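Local coordinates for superoxide dismutase [Mn/Fe] (PDB 3AK2), which catalyses the dismutation of superoxide to oxygen and hydrogen peroxide, and is cambialistic, working with either manganese or iron at its active site, at residues L133-L138 with N204-L209. Sequence-based numbering, arbitrary orientation.
Sequences LAFDPL and NNAKPL
The A206 methyl packs against F135 and P137 on adjoining sides, and this apolar contact forms one part of the meeting. The methyl lies at the edge of the F135 ring, near its plane, with A206 CB 4.0 Å from F135 CD2. With CG anti to the backbone N (chi1 -176°), F135 reaches out from the strand to L199, A202 and L203 of helix 192-205, a hydrophobic seat suiting a flat ring. P137 CB stands 4.0 Å from A206 CB and 3.8 Å from A206 O; this small residue lets the proline ring approach the backbone.

In the other, the carbonyl of P137 faces the start of the K207 side chain, with P137 O 3.2 Å from K207 CG. Beyond CG the lysine chain extends and carries its amine away from residues 133-138, so only its aliphatic base takes part. No hydrogen bond joins the segments.

Polar bonds instead shape the turn. D136 OD2 accepts from L138 N at 2.9 Å, met from above the carboxylate plane, which makes an Asx turn around P137, whose fixed phi fits the bend. D136 also accepts hydrogen bonds from Y7 and Y73 of the second subunit, tying the turn to that interface. The whole joins central strand 129-136, as it runs into the P137 turn, to residues 204-209, which continue helix 192-205, within the alpha/beta C-terminal domain of iron/manganese superoxide dismutases.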
ATOM      1  N   LEU A 133      -1.454 -19.022   6.836  1.00  9.53           N
ATOM      2  CA  LEU A 133      -0.756 -19.701   7.915  1.00  9.64           C
ATOM      3  C   LEU A 133       0.665 -19.956   7.437  1.00  9.29           C
ATOM      4  O   LEU A 133       0.875 -20.623   6.419  1.00  9.44           O
ATOM      5  CB  LEU A 133      -1.445 -21.026   8.268  1.00 10.02           C
ATOM      6  CG  LEU A 133      -0.748 -21.901   9.318  1.00 10.49           C
ATOM      7  CD1 LEU A 133      -0.754 -21.229  10.678  1.00 11.02           C
ATOM      8  CD2 LEU A 133      -1.410 -23.270   9.402  1.00 11.25           C
ATOM      9  N   ALA A 134       1.633 -19.428   8.180  1.00  9.78           N
ATOM     10  CA  ALA A 134       3.025 -19.495   7.779  1.00  9.92           C
ATOM     11  C   ALA A 134       3.897 -20.113   8.856  1.00 10.40           C
ATOM     12  O   ALA A 134       3.553 -20.088  10.040  1.00 10.64           O
ATOM     13  CB  ALA A 134       3.543 -18.101   7.415  1.00 10.06           C
ATOM     14  N   PHE A 135       5.019 -20.669   8.417  1.00 10.96           N
ATOM     15  CA  PHE A 135       6.076 -21.132   9.299  1.00 10.96           C
ATOM     16  C   PHE A 135       7.139 -20.044   9.418  1.00 10.95           C
ATOM     17  O   PHE A 135       7.676 -19.575   8.415  1.00 10.95           O
ATOM     18  CB  PHE A 135       6.694 -22.420   8.752  1.00 11.54           C
ATOM     19  CG  PHE A 135       7.731 -23.035   9.649  1.00 11.78           C
ATOM     20  CD1 PHE A 135       7.352 -23.868  10.694  1.00 12.61           C
ATOM     21  CD2 PHE A 135       9.087 -22.799   9.439  1.00 12.41           C
ATOM     22  CE1 PHE A 135       8.307 -24.457  11.519  1.00 13.58           C
ATOM     23  CE2 PHE A 135      10.046 -23.383  10.261  1.00 14.15           C
ATOM     24  CZ  PHE A 135       9.650 -24.214  11.298  1.00 13.25           C
ATOM     25  N   ASP A 136       7.430 -19.644  10.650  1.00 11.05           N
ATOM     26  CA  ASP A 136       8.425 -18.617  10.934  1.00 11.77           C
ATOM     27  C   ASP A 136       9.808 -19.243  11.128  1.00 12.32           C
ATOM     28  O   ASP A 136      10.024 -19.948  12.110  1.00 12.53           O
ATOM     29  CB  ASP A 136       7.998 -17.833  12.183  1.00 11.63           C
ATOM     30  CG  ASP A 136       9.037 -16.828  12.642  1.00 11.62           C
ATOM     31  OD1 ASP A 136       8.878 -16.318  13.772  1.00 13.28           O
ATOM     32  OD2 ASP A 136       9.995 -16.545  11.896  1.00 12.57           O
ATOM     33  N   PRO A 137      10.759 -18.972  10.211  1.00 12.58           N
ATOM     34  CA  PRO A 137      12.095 -19.566  10.342  1.00 12.96           C
ATOM     35  C   PRO A 137      12.862 -19.090  11.578  1.00 13.46           C
ATOM     36  O   PRO A 137      13.763 -19.789  12.033  1.00 14.08           O
ATOM     37  CB  PRO A 137      12.814 -19.106   9.069  1.00 12.81           C
ATOM     38  CG  PRO A 137      12.097 -17.859   8.657  1.00 13.49           C
ATOM     39  CD  PRO A 137      10.661 -18.109   9.018  1.00 12.57           C
ATOM     40  N   LEU A 138      12.512 -17.920  12.112  1.00 13.63           N
ATOM     41  CA  LEU A 138      13.233 -17.360  13.259  1.00 14.13           C
ATOM     42  C   LEU A 138      12.905 -18.058  14.578  1.00 14.55           C
ATOM     43  O   LEU A 138      13.742 -18.102  15.484  1.00 15.40           O
ATOM     44  CB  LEU A 138      12.977 -15.853  13.387  1.00 13.94           C
ATOM     45  CG  LEU A 138      13.349 -14.948  12.205  1.00 14.61           C
ATOM     46  CD1 LEU A 138      13.094 -13.504  12.586  1.00 14.82           C
ATOM     47  CD2 LEU A 138      14.796 -15.122  11.757  1.00 15.43           C
ATOM     48  N   ASN A 204      12.435 -28.781   8.247  1.00 18.68           N
ATOM     49  CA  ASN A 204      13.731 -29.285   7.792  1.00 19.35           C
ATOM     50  C   ASN A 204      14.622 -28.226   7.139  1.00 19.40           C
ATOM     51  O   ASN A 204      15.848 -28.314   7.233  1.00 20.02           O
ATOM     52  CB  ASN A 204      13.540 -30.445   6.801  1.00 19.58           C
ATOM     53  CG  ASN A 204      12.977 -31.708   7.450  1.00 20.57           C
ATOM     54  OD1 ASN A 204      12.514 -32.613   6.751  1.00 22.19           O
ATOM     55  ND2 ASN A 204      13.021 -31.777   8.775  1.00 21.37           N
ATOM     56  N   ASN A 205      14.008 -27.234   6.490  1.00 19.06           N
ATOM     57  CA  ASN A 205      14.720 -26.365   5.539  1.00 18.74           C
ATOM     58  C   ASN A 205      14.796 -24.858   5.841  1.00 18.42           C
ATOM     59  O   ASN A 205      15.742 -24.196   5.413  1.00 18.06           O
ATOM     60  CB  ASN A 205      14.134 -26.540   4.126  1.00 18.96           C
ATOM     61  CG  ASN A 205      14.419 -27.910   3.525  1.00 19.84           C
ATOM     62  OD1 ASN A 205      13.522 -28.748   3.405  1.00 22.05           O
ATOM     63  ND2 ASN A 205      15.664 -28.135   3.125  1.00 20.44           N
ATOM     64  N   ALA A 206      13.810 -24.311   6.550  1.00 18.21           N
ATOM     65  CA  ALA A 206      13.617 -22.850   6.577  1.00 18.40           C
ATOM     66  C   ALA A 206      14.640 -22.027   7.375  1.00 18.50           C
ATOM     67  O   ALA A 206      15.202 -21.064   6.848  1.00 18.36           O
ATOM     68  CB  ALA A 206      12.194 -22.503   7.003  1.00 18.39           C
ATOM     69  N   LYS A 207      14.883 -22.401   8.628  1.00 19.04           N
ATOM     70  CA  LYS A 207      15.762 -21.609   9.505  1.00 19.48           C
ATOM     71  C   LYS A 207      17.161 -21.285   8.924  1.00 19.53           C
ATOM     72  O   LYS A 207      17.565 -20.118   8.934  1.00 19.58           O
ATOM     73  CB  LYS A 207      15.858 -22.228  10.911  1.00 19.65           C
ATOM     74  CG  LYS A 207      16.603 -21.353  11.919  1.00 20.65           C
ATOM     75  CD  LYS A 207      16.648 -21.966  13.308  1.00 22.40           C
ATOM     76  CE  LYS A 207      17.490 -21.105  14.245  1.00 23.68           C
ATOM     77  NZ  LYS A 207      17.651 -21.709  15.601  1.00 25.02           N
ATOM     78  N   PRO A 208      17.895 -22.303   8.412  1.00 19.64           N
ATOM     79  CA  PRO A 208      19.233 -22.091   7.829  1.00 19.69           C
ATOM     80  C   PRO A 208      19.346 -21.059   6.698  1.00 19.57           C
ATOM     81  O   PRO A 208      20.449 -20.582   6.418  1.00 19.73           O
ATOM     82  CB  PRO A 208      19.598 -23.477   7.289  1.00 19.91           C
ATOM     83  CG  PRO A 208      18.834 -24.414   8.116  1.00 20.00           C
ATOM     84  CD  PRO A 208      17.529 -23.733   8.382  1.00 19.48           C
ATOM     85  N   LEU A 209      18.231 -20.723   6.051  1.00 19.27           N
ATOM     86  CA  LEU A 209      18.229 -19.703   4.999  1.00 19.10           C
ATOM     87  C   LEU A 209      18.591 -18.324   5.544  1.00 19.38           C
ATOM     88  O   LEU A 209      19.041 -17.455   4.794  1.00 19.42           O
ATOM     89  CB  LEU A 209      16.853 -19.617   4.325  1.00 18.75           C
ATOM     90  CG  LEU A 209      16.296 -20.788   3.511  1.00 17.73           C
ATOM     91  CD1 LEU A 209      14.824 -20.566   3.183  1.00 16.75           C
ATOM     92  CD2 LEU A 209      17.096 -20.984   2.240  1.00 17.11           C
TER